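Local coordinates for protein endoribonuclease YbeY (Aquifex aeolicus, PDB 1OZ9) that probably acts as a zinc-dependent, single-strand-specific endoribonuclease in 16S rRNA 3'-end maturation and late-stage 70S ribosome quality control, at residues L84-Q97 / E108-L121. Sequence-based numbering, arbitrary orientation.
Sequences LGDVVISQDTAERQ and EVKRLIVHGIVHLL
Val87 sets both its methyls against the backbone of Gly116 where strand 84-90 passes closest to helix 108-120, the two running roughly antiparallel at 146°. CG2 of Val87 rests 3.7 Å from Gly116 C, and a beta carbon at Gly116 would collide with Val87 CG1, so the bare glycine lets helix and strand come together. Farther along the strand, Ile89 drives its CD1 between Leu112 and Ile113, about one helical turn before Gly116, 3.8 Å from Leu112 CB and 3.7 Å from Ile113 CG1. Its CG1 stands anti to the carbonyl carbon (chi1 -71°) and the chain then runs on extended, which carries CD1 to the helix while CG2 meets Leu112 CD1. Ala94, on helix 91-97, continues this buried apolar layer, its CB 3.9 Å from Leu112 CD1 and also against Val109 CG2.

At the C-terminal end of helix 108-120 the fit is looser and partly open to solvent. Leu120 spreads its methyls over the backbone of Leu84 and Gly85, and a water bridges the strand to the helix end, donating to Leu84 O (3.1 Å) and to Leu120 O (2.8 Å).

Beside Ala94, Glu108 bends at chi2 (65°), laying CG 3.4 Å from Ala94 O and bringing its carboxylate against CB of Gln97, while OE1 is hydrogen-bonded to His103. Were Glu108 cut back to an alanine, His103 would probably lose this partner and a gap would open beside Ala94 and Gln97.

Helix 108-120 carries His115 and His119, predicted with His125 to bind the catalytic zinc, in a fold of the matrix metalloproteinase type. Strand 84-90 is flanked in the mixed sheet by strands 41-48 and 69-78, and helix 129-147 packs on helix 108-120, meeting Val114 and Val118.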
ATOM      1  N   LEU A  84       0.721  -6.153 -10.862  1.00 17.52           N
ATOM      2  CA  LEU A  84       1.179  -6.530  -9.527  1.00 19.24           C
ATOM      3  C   LEU A  84      -0.001  -6.776  -8.625  1.00 19.77           C
ATOM      4  O   LEU A  84      -0.040  -7.779  -7.883  1.00 19.02           O
ATOM      5  CB  LEU A  84       2.029  -5.451  -8.902  1.00 19.50           C
ATOM      6  CG  LEU A  84       3.382  -5.050  -9.471  1.00 22.12           C
ATOM      7  CD1 LEU A  84       4.078  -4.181  -8.389  1.00 26.96           C
ATOM      8  CD2 LEU A  84       4.216  -6.295  -9.878  1.00 24.72           C
ATOM      9  N   GLY A  85      -0.979  -5.873  -8.699  1.00 18.69           N
ATOM     10  CA  GLY A  85      -2.197  -6.057  -7.946  1.00 19.53           C
ATOM     11  C   GLY A  85      -2.648  -4.786  -7.263  1.00 19.88           C
ATOM     12  O   GLY A  85      -2.291  -3.674  -7.694  1.00 19.89           O
ATOM     13  N   ASP A  86      -3.424  -4.952  -6.200  1.00 19.28           N
ATOM     14  CA  ASP A  86      -4.046  -3.806  -5.545  1.00 19.27           C
ATOM     15  C   ASP A  86      -3.595  -3.564  -4.122  1.00 18.06           C
ATOM     16  O   ASP A  86      -3.373  -4.506  -3.374  1.00 16.34           O
ATOM     17  CB  ASP A  86      -5.559  -4.020  -5.438  1.00 19.69           C
ATOM     18  CG  ASP A  86      -6.203  -4.311  -6.771  1.00 23.69           C
ATOM     19  OD1 ASP A  86      -5.732  -3.761  -7.773  1.00 25.23           O
ATOM     20  OD2 ASP A  86      -7.159  -5.098  -6.893  1.00 28.07           O
ATOM     21  N   VAL A  87      -3.563  -2.292  -3.752  1.00 17.44           N
ATOM     22  CA  VAL A  87      -3.347  -1.888  -2.351  1.00 17.54           C
ATOM     23  C   VAL A  87      -4.579  -1.080  -1.977  1.00 17.40           C
ATOM     24  O   VAL A  87      -4.931  -0.136  -2.688  1.00 18.14           O
ATOM     25  CB  VAL A  87      -2.134  -0.999  -2.179  1.00 16.90           C
ATOM     26  CG1 VAL A  87      -2.087  -0.456  -0.762  1.00 18.96           C
ATOM     27  CG2 VAL A  87      -0.842  -1.820  -2.452  1.00 18.18           C
ATOM     28  N   VAL A  88      -5.248  -1.455  -0.887  1.00 17.03           N
ATOM     29  CA  VAL A  88      -6.472  -0.772  -0.472  1.00 15.58           C
ATOM     30  C   VAL A  88      -6.239  -0.235   0.946  1.00 16.75           C
ATOM     31  O   VAL A  88      -5.900  -1.019   1.846  1.00 15.88           O
ATOM     32  CB  VAL A  88      -7.645  -1.775  -0.429  1.00 16.15           C
ATOM     33  CG1 VAL A  88      -8.954  -1.080   0.015  1.00 14.79           C
ATOM     34  CG2 VAL A  88      -7.822  -2.439  -1.792  1.00 16.96           C
ATOM     35  N   ILE A  89      -6.480   1.076   1.147  1.00 15.96           N
ATOM     36  CA  ILE A  89      -6.227   1.737   2.415  1.00 16.15           C
ATOM     37  C   ILE A  89      -7.498   2.401   2.912  1.00 16.07           C
ATOM     38  O   ILE A  89      -8.232   2.988   2.119  1.00 16.91           O
ATOM     39  CB  ILE A  89      -5.174   2.834   2.164  1.00 16.54           C
ATOM     40  CG1 ILE A  89      -3.825   2.154   1.906  1.00 16.70           C
ATOM     41  CG2 ILE A  89      -5.126   3.832   3.351  1.00 17.71           C
ATOM     42  CD1 ILE A  89      -2.729   3.080   1.369  1.00 18.94           C
ATOM     43  N   SER A  90      -7.765   2.314   4.202  1.00 15.99           N
ATOM     44  CA  SER A  90      -8.921   3.007   4.738  1.00 16.52           C
ATOM     45  C   SER A  90      -8.465   4.349   5.279  1.00 17.12           C
ATOM     46  O   SER A  90      -7.642   4.426   6.206  1.00 16.43           O
ATOM     47  CB  SER A  90      -9.577   2.244   5.889  1.00 16.48           C
ATOM     48  OG  SER A  90     -10.560   3.100   6.503  1.00 16.16           O
ATOM     49  N   GLN A  91      -9.018   5.408   4.712  1.00 17.66           N
ATOM     50  CA  GLN A  91      -8.758   6.730   5.243  1.00 18.31           C
ATOM     51  C   GLN A  91      -9.203   6.853   6.695  1.00 18.22           C
ATOM     52  O   GLN A  91      -8.558   7.526   7.481  1.00 18.84           O
ATOM     53  CB  GLN A  91      -9.464   7.805   4.392  1.00 17.94           C
ATOM     54  CG  GLN A  91      -9.189   9.201   4.895  1.00 17.88           C
ATOM     55  CD  GLN A  91      -9.940  10.246   4.077  1.00 18.47           C
ATOM     56  OE1 GLN A  91     -10.982  10.774   4.499  1.00 19.22           O
ATOM     57  NE2 GLN A  91      -9.416  10.536   2.922  1.00 13.93           N
ATOM     58  N   ASP A  92     -10.332   6.236   7.039  1.00 18.60           N
ATOM     59  CA  ASP A  92     -10.864   6.310   8.395  1.00 18.57           C
ATOM     60  C   ASP A  92      -9.856   5.788   9.408  1.00 17.99           C
ATOM     61  O   ASP A  92      -9.618   6.403  10.453  1.00 16.72           O
ATOM     62  CB  ASP A  92     -12.108   5.450   8.541  1.00 19.00           C
ATOM     63  CG  ASP A  92     -13.295   5.976   7.768  1.00 23.07           C
ATOM     64  OD1 ASP A  92     -13.323   7.190   7.402  1.00 24.40           O
ATOM     65  OD2 ASP A  92     -14.254   5.223   7.493  1.00 22.86           O
ATOM     66  N   THR A  93      -9.301   4.620   9.124  1.00 17.21           N
ATOM     67  CA  THR A  93      -8.354   4.033  10.047  1.00 17.37           C
ATOM     68  C   THR A  93      -7.052   4.784  10.007  1.00 17.00           C
ATOM     69  O   THR A  93      -6.463   5.008  11.049  1.00 17.25           O
ATOM     70  CB  THR A  93      -8.151   2.534   9.748  1.00 17.53           C
ATOM     71  OG1 THR A  93      -9.331   1.839  10.159  1.00 17.98           O
ATOM     72  CG2 THR A  93      -7.043   1.939  10.649  1.00 17.55           C
ATOM     73  N   ALA A  94      -6.618   5.184   8.811  1.00 16.78           N
ATOM     74  CA  ALA A  94      -5.389   5.961   8.660  1.00 16.83           C
ATOM     75  C   ALA A  94      -5.450   7.238   9.520  1.00 17.23           C
ATOM     76  O   ALA A  94      -4.464   7.614  10.166  1.00 16.71           O
ATOM     77  CB  ALA A  94      -5.177   6.324   7.167  1.00 17.56           C
ATOM     78  N   GLU A  95      -6.606   7.902   9.537  1.00 17.40           N
ATOM     79  CA  GLU A  95      -6.731   9.135  10.335  1.00 18.28           C
ATOM     80  C   GLU A  95      -6.530   8.867  11.825  1.00 17.68           C
ATOM     81  O   GLU A  95      -5.860   9.639  12.511  1.00 16.57           O
ATOM     82  CB  GLU A  95      -8.072   9.845  10.106  1.00 19.15           C
ATOM     83  CG  GLU A  95      -8.191  10.577   8.771  1.00 22.29           C
ATOM     84  CD  GLU A  95      -9.552  11.252   8.631  1.00 28.45           C
ATOM     85  OE1 GLU A  95     -10.571  10.523   8.730  1.00 29.10           O
ATOM     86  OE2 GLU A  95      -9.601  12.499   8.461  1.00 27.77           O
ATOM     87  N   ARG A  96      -7.106   7.770  12.314  1.00 17.42           N
ATOM     88  CA  ARG A  96      -6.997   7.430  13.731  1.00 18.53           C
ATOM     89  C   ARG A  96      -5.576   7.087  14.097  1.00 17.90           C
ATOM     90  O   ARG A  96      -5.106   7.448  15.177  1.00 17.93           O
ATOM     91  CB  ARG A  96      -7.908   6.259  14.125  1.00 19.16           C
ATOM     92  CG  ARG A  96      -9.393   6.580  14.169  1.00 23.68           C
ATOM     93  CD  ARG A  96     -10.271   5.400  14.603  1.00 29.98           C
ATOM     94  NE  ARG A  96     -11.493   5.360  13.802  1.00 34.04           N
ATOM     95  CZ  ARG A  96     -11.753   4.431  12.880  1.00 35.62           C
ATOM     96  NH1 ARG A  96     -10.904   3.436  12.666  1.00 33.86           N
ATOM     97  NH2 ARG A  96     -12.886   4.488  12.190  1.00 38.30           N
ATOM     98  N   GLN A  97      -4.902   6.358  13.214  1.00 17.08           N
ATOM     99  CA  GLN A  97      -3.527   5.963  13.482  1.00 17.19           C
ATOM    100  C   GLN A  97      -2.627   7.179  13.463  1.00 16.74           C
ATOM    101  O   GLN A  97      -1.752   7.347  14.323  1.00 16.84           O
ATOM    102  CB  GLN A  97      -3.042   4.874  12.483  1.00 16.94           C
ATOM    103  CG  GLN A  97      -3.628   3.511  12.818  1.00 16.94           C
ATOM    104  CD  GLN A  97      -3.311   2.388  11.819  1.00 18.16           C
ATOM    105  OE1 GLN A  97      -2.533   2.553  10.860  1.00 18.40           O
ATOM    106  NE2 GLN A  97      -3.911   1.241  12.062  1.00 11.69           N
ATOM    107  N   GLU A 108       0.741   9.210   7.134  1.00 17.72           N
ATOM    108  CA  GLU A 108       0.236   7.860   7.406  1.00 17.36           C
ATOM    109  C   GLU A 108      -0.155   7.151   6.105  1.00 17.79           C
ATOM    110  O   GLU A 108       0.125   5.951   5.902  1.00 15.95           O
ATOM    111  CB  GLU A 108      -0.937   7.895   8.406  1.00 17.69           C
ATOM    112  CG  GLU A 108      -1.506   6.514   8.780  1.00 17.15           C
ATOM    113  CD  GLU A 108      -0.515   5.630   9.544  1.00 21.76           C
ATOM    114  OE1 GLU A 108       0.563   6.129   9.978  1.00 18.12           O
ATOM    115  OE2 GLU A 108      -0.820   4.422   9.722  1.00 22.14           O
ATOM    116  N   VAL A 109      -0.795   7.886   5.204  1.00 16.47           N
ATOM    117  CA  VAL A 109      -1.163   7.273   3.943  1.00 16.72           C
ATOM    118  C   VAL A 109       0.062   6.864   3.120  1.00 16.85           C
ATOM    119  O   VAL A 109       0.086   5.801   2.502  1.00 17.39           O
ATOM    120  CB  VAL A 109      -2.111   8.189   3.156  1.00 17.25           C
ATOM    121  CG1 VAL A 109      -2.306   7.650   1.728  1.00 17.35           C
ATOM    122  CG2 VAL A 109      -3.443   8.265   3.935  1.00 17.23           C
ATOM    123  N   LYS A 110       1.064   7.723   3.101  1.00 16.82           N
ATOM    124  CA  LYS A 110       2.317   7.443   2.404  1.00 18.03           C
ATOM    125  C   LYS A 110       2.957   6.155   2.951  1.00 18.04           C
ATOM    126  O   LYS A 110       3.380   5.254   2.189  1.00 18.87           O
ATOM    127  CB  LYS A 110       3.298   8.612   2.567  1.00 17.48           C
ATOM    128  CG  LYS A 110       4.674   8.388   1.885  1.00 20.97           C
ATOM    129  CD  LYS A 110       5.594   9.610   2.043  1.00 26.49           C
ATOM    130  CE  LYS A 110       6.116   9.729   3.450  1.00 30.13           C
ATOM    131  NZ  LYS A 110       6.955  10.960   3.670  1.00 32.95           N
ATOM    132  N   ARG A 111       2.989   6.053   4.267  1.00 17.66           N
ATOM    133  CA  ARG A 111       3.579   4.893   4.926  1.00 18.45           C
ATOM    134  C   ARG A 111       2.797   3.610   4.639  1.00 18.19           C
ATOM    135  O   ARG A 111       3.386   2.522   4.490  1.00 18.72           O
ATOM    136  CB  ARG A 111       3.679   5.137   6.424  1.00 17.26           C
ATOM    137  CG  ARG A 111       4.843   6.094   6.819  1.00 21.49           C
ATOM    138  CD  ARG A 111       4.933   6.359   8.325  1.00 22.42           C
ATOM    139  NE  ARG A 111       5.729   7.529   8.696  1.00 26.36           N
ATOM    140  CZ  ARG A 111       6.153   7.787   9.957  1.00 30.92           C
ATOM    141  NH1 ARG A 111       5.883   6.934  10.947  1.00 31.17           N
ATOM    142  NH2 ARG A 111       6.856   8.894  10.235  1.00 29.77           N
ATOM    143  N   LEU A 112       1.483   3.735   4.558  1.00 17.37           N
ATOM    144  CA  LEU A 112       0.632   2.602   4.291  1.00 16.79           C
ATOM    145  C   LEU A 112       0.773   2.156   2.838  1.00 17.67           C
ATOM    146  O   LEU A 112       0.663   0.968   2.544  1.00 16.54           O
ATOM    147  CB  LEU A 112      -0.838   2.929   4.606  1.00 17.28           C
ATOM    148  CG  LEU A 112      -1.135   3.000   6.115  1.00 17.34           C
ATOM    149  CD1 LEU A 112      -2.511   3.573   6.373  1.00 18.52           C
ATOM    150  CD2 LEU A 112      -1.010   1.613   6.825  1.00 17.54           C
ATOM    151  N   ILE A 113       0.985   3.102   1.923  1.00 16.54           N
ATOM    152  CA  ILE A 113       1.221   2.723   0.520  1.00 17.13           C
ATOM    153  C   ILE A 113       2.470   1.878   0.411  1.00 17.51           C
ATOM    154  O   ILE A 113       2.481   0.840  -0.248  1.00 17.92           O
ATOM    155  CB  ILE A 113       1.393   3.977  -0.332  1.00 16.57           C
ATOM    156  CG1 ILE A 113       0.028   4.620  -0.540  1.00 16.54           C
ATOM    157  CG2 ILE A 113       2.015   3.640  -1.713  1.00 18.49           C
ATOM    158  CD1 ILE A 113       0.108   6.066  -1.053  1.00 17.55           C
ATOM    159  N   VAL A 114       3.536   2.316   1.067  1.00 17.38           N
ATOM    160  CA  VAL A 114       4.799   1.553   1.048  1.00 16.66           C
ATOM    161  C   VAL A 114       4.584   0.203   1.692  1.00 17.16           C
ATOM    162  O   VAL A 114       5.000  -0.835   1.145  1.00 17.11           O
ATOM    163  CB  VAL A 114       5.917   2.351   1.756  1.00 16.10           C
ATOM    164  CG1 VAL A 114       7.242   1.552   1.853  1.00 15.06           C
ATOM    165  CG2 VAL A 114       6.137   3.667   0.976  1.00 16.91           C
ATOM    166  N   HIS A 115       3.911   0.196   2.836  1.00 16.25           N
ATOM    167  CA  HIS A 115       3.680  -1.069   3.530  1.00 17.34           C
ATOM    168  C   HIS A 115       2.919  -2.025   2.593  1.00 16.59           C
ATOM    169  O   HIS A 115       3.270  -3.204   2.465  1.00 16.45           O
ATOM    170  CB  HIS A 115       2.888  -0.809   4.807  1.00 17.58           C
ATOM    171  CG  HIS A 115       2.789  -1.994   5.714  1.00 19.66           C
ATOM    172  ND1 HIS A 115       3.747  -2.285   6.666  1.00 18.10           N
ATOM    173  CD2 HIS A 115       1.838  -2.952   5.826  1.00 19.94           C
ATOM    174  CE1 HIS A 115       3.380  -3.366   7.335  1.00 21.83           C
ATOM    175  NE2 HIS A 115       2.234  -3.798   6.835  1.00 21.88           N
ATOM    176  N   GLY A 116       1.887  -1.512   1.927  1.00 15.83           N
ATOM    177  CA  GLY A 116       1.085  -2.341   1.028  1.00 15.92           C
ATOM    178  C   GLY A 116       1.872  -2.888  -0.164  1.00 16.86           C
ATOM    179  O   GLY A 116       1.715  -4.051  -0.562  1.00 15.10           O
ATOM    180  N   ILE A 117       2.736  -2.046  -0.731  1.00 16.98           N
ATOM    181  CA  ILE A 117       3.515  -2.451  -1.894  1.00 17.83           C
ATOM    182  C   ILE A 117       4.465  -3.560  -1.503  1.00 17.23           C
ATOM    183  O   ILE A 117       4.619  -4.534  -2.246  1.00 18.95           O
ATOM    184  CB  ILE A 117       4.275  -1.272  -2.496  1.00 18.07           C
ATOM    185  CG1 ILE A 117       3.265  -0.332  -3.149  1.00 18.06           C
ATOM    186  CG2 ILE A 117       5.309  -1.749  -3.570  1.00 18.68           C
ATOM    187  CD1 ILE A 117       3.859   0.954  -3.644  1.00 16.98           C
ATOM    188  N   VAL A 118       5.131  -3.413  -0.367  1.00 15.70           N
ATOM    189  CA  VAL A 118       6.070  -4.446   0.063  1.00 15.95           C
ATOM    190  C   VAL A 118       5.359  -5.796   0.269  1.00 16.69           C
ATOM    191  O   VAL A 118       5.889  -6.859  -0.099  1.00 16.41           O
ATOM    192  CB  VAL A 118       6.838  -4.019   1.354  1.00 16.26           C
ATOM    193  CG1 VAL A 118       7.776  -5.170   1.851  1.00 15.32           C
ATOM    194  CG2 VAL A 118       7.628  -2.705   1.074  1.00 14.81           C
ATOM    195  N   HIS A 119       4.153  -5.758   0.827  1.00 16.55           N
ATOM    196  CA  HIS A 119       3.357  -6.973   0.982  1.00 18.26           C
ATOM    197  C   HIS A 119       3.075  -7.560  -0.383  1.00 18.09           C
ATOM    198  O   HIS A 119       3.070  -8.782  -0.562  1.00 16.34           O
ATOM    199  CB  HIS A 119       2.001  -6.679   1.619  1.00 19.99           C
ATOM    200  CG  HIS A 119       1.994  -6.811   3.100  1.00 23.06           C
ATOM    201  ND1 HIS A 119       1.955  -8.027   3.740  1.00 25.66           N
ATOM    202  CD2 HIS A 119       2.026  -5.867   4.074  1.00 26.06           C
ATOM    203  CE1 HIS A 119       1.967  -7.832   5.048  1.00 28.45           C
ATOM    204  NE2 HIS A 119       2.001  -6.527   5.277  1.00 27.67           N
ATOM    205  N   LEU A 120       2.796  -6.684  -1.340  1.00 18.45           N
ATOM    206  CA  LEU A 120       2.436  -7.136  -2.689  1.00 19.62           C
ATOM    207  C   LEU A 120       3.581  -7.836  -3.397  1.00 19.98           C
ATOM    208  O   LEU A 120       3.353  -8.650  -4.300  1.00 19.85           O
ATOM    209  CB  LEU A 120       2.029  -5.950  -3.568  1.00 20.68           C
ATOM    210  CG  LEU A 120       0.586  -5.632  -3.881  1.00 23.51           C
ATOM    211  CD1 LEU A 120       0.555  -4.631  -5.059  1.00 25.94           C
ATOM    212  CD2 LEU A 120      -0.186  -6.872  -4.242  1.00 23.94           C
ATOM    213  N   LEU A 121       4.807  -7.496  -3.011  1.00 19.19           N
ATOM    214  CA  LEU A 121       5.976  -8.114  -3.589  1.00 19.19           C
ATOM    215  C   LEU A 121       6.258  -9.454  -2.918  1.00 19.11           C
ATOM    216  O   LEU A 121       7.258 -10.111  -3.222  1.00 18.59           O
ATOM    217  CB  LEU A 121       7.194  -7.204  -3.480  1.00 19.53           C
ATOM    218  CG  LEU A 121       6.985  -5.926  -4.298  1.00 22.31           C
ATOM    219  CD1 LEU A 121       8.192  -5.036  -4.132  1.00 23.39           C
ATOM    220  CD2 LEU A 121       6.704  -6.257  -5.796  1.00 23.25           C
TER
HETATM  221  O   HOH W   1       2.725  -8.880  -6.982  1.00 42.70           O